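PDB 4YWZ: sensor protein kinase WalK from Staphylococcus aureus, which probably senses an extracellular signal through this receptor domain and, as a histidine kinase, passes it to the response regulator WalR by phosphorylation. Local coordinates for residues Y22-V33 with D45-M56. The protein carries 1 engineered substitution. Numbering follows the deposited sequence.
Engineered in segment 45-56: Met56 (natural residue Arg).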
loop_
_atom_site.group_PDB
_atom_site.type_symbol
_atom_site.label_atom_id
_atom_site.label_comp_id
_atom_site.label_asym_id
_atom_site.label_seq_id
_atom_site.Cartn_x
_atom_site.Cartn_y
_atom_site.Cartn_z
ATOM N N TYR A 22 3.044 -9.730 4.825
ATOM C CA TYR A 22 4.393 -9.870 4.299
ATOM C C TYR A 22 5.360 -10.449 5.352
ATOM O O TYR A 22 6.233 -11.327 5.059
ATOM C CB TYR A 22 4.960 -8.554 3.796
ATOM C CG TYR A 22 4.665 -8.278 2.353
ATOM C CD1 TYR A 22 5.347 -8.934 1.337
ATOM C CD2 TYR A 22 3.760 -7.251 1.985
ATOM C CE1 TYR A 22 5.010 -8.713 -0.044
ATOM C CE2 TYR A 22 3.477 -6.980 0.643
ATOM C CZ TYR A 22 4.111 -7.706 -0.379
ATOM O OH TYR A 22 3.794 -7.416 -1.745
ATOM N N ALA A 23 5.273 -9.895 6.584
ATOM C CA ALA A 23 6.238 -10.263 7.599
ATOM C C ALA A 23 6.068 -11.780 7.935
ATOM O O ALA A 23 7.022 -12.425 8.238
ATOM C CB ALA A 23 6.005 -9.456 8.846
ATOM N N LYS A 24 4.849 -12.256 7.917
ATOM C CA LYS A 24 4.567 -13.682 8.233
ATOM C C LYS A 24 5.263 -14.545 7.205
ATOM O O LYS A 24 5.844 -15.558 7.512
ATOM C CB LYS A 24 3.096 -13.984 8.278
ATOM C CG LYS A 24 2.815 -15.466 8.655
ATOM C CD LYS A 24 3.574 -15.993 9.868
ATOM C CE LYS A 24 2.997 -17.356 10.330
ATOM N NZ LYS A 24 3.684 -17.676 11.611
ATOM N N GLN A 25 5.192 -14.186 5.943
ATOM C CA GLN A 25 5.847 -14.981 4.965
ATOM C C GLN A 25 7.359 -14.927 5.073
ATOM O O GLN A 25 8.036 -15.927 4.851
ATOM C CB GLN A 25 5.302 -14.562 3.523
ATOM C CG GLN A 25 5.664 -15.618 2.510
ATOM C CD GLN A 25 4.890 -16.870 2.705
ATOM O OE1 GLN A 25 3.698 -16.820 2.996
ATOM N NE2 GLN A 25 5.597 -17.976 2.756
ATOM N N LEU A 26 7.964 -13.786 5.451
ATOM C CA LEU A 26 9.356 -13.749 5.729
ATOM C C LEU A 26 9.719 -14.707 6.898
ATOM O O LEU A 26 10.748 -15.400 6.837
ATOM C CB LEU A 26 9.780 -12.324 6.087
ATOM C CG LEU A 26 11.214 -12.036 6.510
ATOM C CD1 LEU A 26 12.195 -12.580 5.550
ATOM C CD2 LEU A 26 11.446 -10.521 6.768
ATOM N N GLU A 27 8.880 -14.668 7.912
ATOM C CA GLU A 27 9.146 -15.507 9.119
ATOM C C GLU A 27 9.142 -16.992 8.723
ATOM O O GLU A 27 10.072 -17.771 9.088
ATOM C CB GLU A 27 8.121 -15.239 10.176
ATOM C CG GLU A 27 8.318 -16.037 11.481
ATOM C CD GLU A 27 7.646 -17.369 11.620
ATOM O OE1 GLU A 27 6.647 -17.605 10.894
ATOM O OE2 GLU A 27 8.196 -18.243 12.467
ATOM N N ILE A 28 8.154 -17.358 7.910
ATOM C CA ILE A 28 8.029 -18.761 7.411
ATOM C C ILE A 28 9.216 -19.124 6.558
ATOM O O ILE A 28 9.831 -20.229 6.650
ATOM C CB ILE A 28 6.698 -18.964 6.629
ATOM C CG1 ILE A 28 5.496 -18.908 7.561
ATOM C CG2 ILE A 28 6.794 -20.267 5.790
ATOM C CD1 ILE A 28 4.166 -18.786 6.833
ATOM N N SER A 29 9.667 -18.202 5.707
ATOM C CA SER A 29 10.845 -18.410 4.914
ATOM C C SER A 29 12.127 -18.672 5.696
ATOM O O SER A 29 12.898 -19.554 5.328
ATOM C CB SER A 29 11.102 -17.227 3.861
ATOM O OG SER A 29 9.872 -17.042 3.099
ATOM N N ILE A 30 12.381 -17.888 6.750
ATOM C CA ILE A 30 13.497 -18.021 7.564
ATOM C C ILE A 30 13.408 -19.379 8.320
ATOM O O ILE A 30 14.422 -20.121 8.387
ATOM C CB ILE A 30 13.641 -16.805 8.566
ATOM C CG1 ILE A 30 14.020 -15.550 7.779
ATOM C CG2 ILE A 30 14.710 -17.123 9.596
ATOM C CD1 ILE A 30 14.017 -14.315 8.691
ATOM N N GLU A 31 12.223 -19.683 8.775
ATOM C CA GLU A 31 12.039 -20.943 9.529
ATOM C C GLU A 31 12.417 -22.125 8.627
ATOM O O GLU A 31 13.152 -23.045 9.040
ATOM C CB GLU A 31 10.616 -21.034 10.001
ATOM C CG GLU A 31 10.185 -22.393 10.541
ATOM C CD GLU A 31 8.774 -22.395 11.060
ATOM O OE1 GLU A 31 8.070 -21.381 10.853
ATOM O OE2 GLU A 31 8.388 -23.370 11.794
ATOM N N LYS A 32 12.023 -22.070 7.375
ATOM C CA LYS A 32 12.261 -23.191 6.416
ATOM C C LYS A 32 13.732 -23.359 6.172
ATOM O O LYS A 32 14.202 -24.498 6.076
ATOM C CB LYS A 32 11.473 -22.941 5.114
ATOM C CG LYS A 32 10.008 -23.114 5.405
ATOM C CD LYS A 32 9.117 -23.380 4.195
ATOM C CE LYS A 32 7.697 -23.674 4.686
ATOM N NZ LYS A 32 6.687 -23.444 3.618
ATOM N N VAL A 33 14.490 -22.265 6.090
ATOM C CA VAL A 33 15.907 -22.374 5.910
ATOM C C VAL A 33 16.600 -23.078 7.089
ATOM O O VAL A 33 17.480 -23.932 6.900
ATOM C CB VAL A 33 16.598 -21.022 5.646
ATOM C CG1 VAL A 33 18.017 -21.279 5.270
ATOM C CG2 VAL A 33 15.962 -20.383 4.450
ATOM N N ASP A 45 21.740 -17.122 5.027
ATOM C CA ASP A 45 20.740 -16.877 3.979
ATOM C C ASP A 45 19.715 -15.810 4.512
ATOM O O ASP A 45 18.845 -15.376 3.732
ATOM C CB ASP A 45 19.917 -18.124 3.649
ATOM C CG ASP A 45 20.737 -19.210 2.936
ATOM O OD1 ASP A 45 21.911 -18.949 2.623
ATOM O OD2 ASP A 45 20.149 -20.258 2.629
ATOM N N ILE A 46 19.883 -15.381 5.759
ATOM C CA ILE A 46 18.893 -14.458 6.359
ATOM C C ILE A 46 18.962 -13.092 5.645
ATOM O O ILE A 46 17.918 -12.478 5.336
ATOM C CB ILE A 46 19.100 -14.321 7.877
ATOM C CG1 ILE A 46 18.710 -15.621 8.577
ATOM C CG2 ILE A 46 18.285 -13.211 8.512
ATOM C CD1 ILE A 46 19.140 -15.669 10.023
ATOM N N GLN A 47 20.171 -12.664 5.354
ATOM C CA GLN A 47 20.360 -11.313 4.783
ATOM C C GLN A 47 19.647 -11.121 3.471
ATOM O O GLN A 47 18.973 -10.091 3.269
ATOM C CB GLN A 47 21.843 -11.000 4.641
ATOM C CG GLN A 47 22.095 -9.635 4.005
ATOM C CD GLN A 47 21.851 -8.524 5.005
ATOM O OE1 GLN A 47 22.520 -8.455 6.027
ATOM N NE2 GLN A 47 20.871 -7.665 4.728
ATOM N N ASN A 48 19.716 -12.095 2.555
ATOM C CA ASN A 48 19.037 -11.946 1.298
ATOM C C ASN A 48 17.542 -11.897 1.483
ATOM O O ASN A 48 16.860 -11.122 0.800
ATOM C CB ASN A 48 19.395 -13.150 0.390
ATOM C CG ASN A 48 18.586 -13.195 -0.862
ATOM O OD1 ASN A 48 18.775 -12.352 -1.758
ATOM N ND2 ASN A 48 17.599 -14.136 -0.922
ATOM N N LEU A 49 16.985 -12.728 2.403
ATOM C CA LEU A 49 15.563 -12.694 2.557
ATOM C C LEU A 49 15.168 -11.294 3.069
ATOM O O LEU A 49 14.130 -10.754 2.667
ATOM C CB LEU A 49 15.119 -13.804 3.528
ATOM C CG LEU A 49 15.046 -15.194 2.836
ATOM C CD1 LEU A 49 15.011 -16.190 4.028
ATOM C CD2 LEU A 49 13.885 -15.327 1.957
ATOM N N LEU A 50 15.903 -10.814 4.065
ATOM C CA LEU A 50 15.574 -9.560 4.653
ATOM C C LEU A 50 15.547 -8.491 3.593
ATOM O O LEU A 50 14.596 -7.715 3.482
ATOM C CB LEU A 50 16.574 -9.123 5.683
ATOM C CG LEU A 50 16.339 -9.420 7.141
ATOM C CD1 LEU A 50 15.427 -10.547 7.619
ATOM C CD2 LEU A 50 17.571 -9.159 8.011
ATOM N N SER A 51 16.575 -8.496 2.820
ATOM C CA SER A 51 16.692 -7.471 1.728
ATOM C C SER A 51 15.624 -7.516 0.654
ATOM O O SER A 51 15.162 -6.414 0.219
ATOM C CB SER A 51 18.082 -7.608 1.109
ATOM O OG SER A 51 19.008 -7.056 2.044
ATOM N N GLU A 52 15.186 -8.714 0.239
ATOM C CA GLU A 52 14.092 -8.863 -0.725
ATOM C C GLU A 52 12.846 -8.247 -0.197
ATOM O O GLU A 52 12.120 -7.536 -0.880
ATOM C CB GLU A 52 13.804 -10.313 -0.990
ATOM C CG GLU A 52 14.849 -11.002 -1.841
ATOM C CD GLU A 52 14.641 -12.512 -1.951
ATOM O OE1 GLU A 52 13.713 -13.081 -1.334
ATOM O OE2 GLU A 52 15.394 -13.122 -2.736
ATOM N N TYR A 53 12.507 -8.561 1.062
ATOM C CA TYR A 53 11.347 -8.033 1.661
ATOM C C TYR A 53 11.330 -6.487 1.864
ATOM O O TYR A 53 10.211 -5.859 1.781
ATOM C CB TYR A 53 11.000 -8.819 2.978
ATOM C CG TYR A 53 10.351 -10.163 2.700
ATOM C CD1 TYR A 53 9.016 -10.340 2.888
ATOM C CD2 TYR A 53 11.078 -11.227 2.282
ATOM C CE1 TYR A 53 8.379 -11.553 2.592
ATOM C CE2 TYR A 53 10.454 -12.422 1.974
ATOM C CZ TYR A 53 9.135 -12.569 2.194
ATOM O OH TYR A 53 8.545 -13.787 1.935
ATOM N N ALA A 54 12.498 -5.955 2.178
ATOM C CA ALA A 54 12.602 -4.544 2.529
ATOM C C ALA A 54 12.519 -3.696 1.271
ATOM O O ALA A 54 12.357 -2.482 1.375
ATOM C CB ALA A 54 13.873 -4.222 3.295
ATOM N N ASN A 55 12.566 -4.337 0.128
ATOM C CA ASN A 55 12.366 -3.577 -1.137
ATOM C C ASN A 55 10.993 -2.999 -1.247
ATOM O O ASN A 55 10.763 -2.095 -2.059
ATOM C CB ASN A 55 12.552 -4.525 -2.319
ATOM C CG ASN A 55 12.845 -3.790 -3.581
ATOM O OD1 ASN A 55 12.050 -3.815 -4.532
ATOM N ND2 ASN A 55 13.994 -3.091 -3.594
HETATM N N MSE A 56 10.015 -3.535 -0.509
HETATM C CA MSE A 56 8.685 -3.027 -0.581
HETATM C C MSE A 56 8.749 -1.541 -0.200
HETATM O O MSE A 56 9.528 -1.135 0.695
HETATM C CB MSE A 56 7.821 -3.874 0.333
HETATM C CG MSE A 56 6.552 -3.265 0.784
HETATM SE SE MSE A 56 5.966 -4.681 2.016
HETATM C CE MSE A 56 4.324 -3.750 2.092
HETATM O O HOH W 1 9.697 -15.465 0.361
#
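Segment 22-33 of the long helix 7-37 and helix 46-54 run antiparallel, their axes at 165°, side by side on one face of the sheet of this Cache-family receptor domain, and Leu49 and Tyr53 act as knobs in holes of the longer helix. Tyr53 enters the hole made by Tyr22, Gln25, Leu26 and Ser29. Its ring lies flat against Leu26, whose CB sits 3.8 Å from the ring centroid and only 9° off the normal, a CH-pi contact, while Leu26 CD1 reaches over the same ring to Leu49 CB at 3.8 Å. A broad ring suits this place because its apolar face covers a leucine and its hydroxyl can still reach water: Tyr53 OH donates to a water at 2.6 Å, which in turn donates to Ser29 OG. One turn earlier, Leu49 fills the hole among Leu26, Ser29, Ile30 and Val33. CG anti to its own carbonyl carbon (chi1 -80°) points the side chain into the hole; CD1 lies 3.9 Å from Ile30 CG1, and both methyls press on Ser29 CB, CD2 at 3.9 Å, where a small residue lets them in. At the far end the engineered Met56, a selenomethionine, lays SE over one face of the Tyr22 ring, 3.8 Å from its centroid, in a Met-aromatic contact, and the edge of that ring meets Tyr53 CE1. At the other end Val33 CG1 abuts Asp45, whose carboxylate forms a salt bridge with Lys37. Toward the sheet, Leu26 and Leu50 both touch Ile62 of strand 59-66, and Ile30 rests on strands 114-126 and 129-138. The second subunit packs against the tyrosine end, with its Leu11 on Tyr22 and its Ile150 on Tyr53.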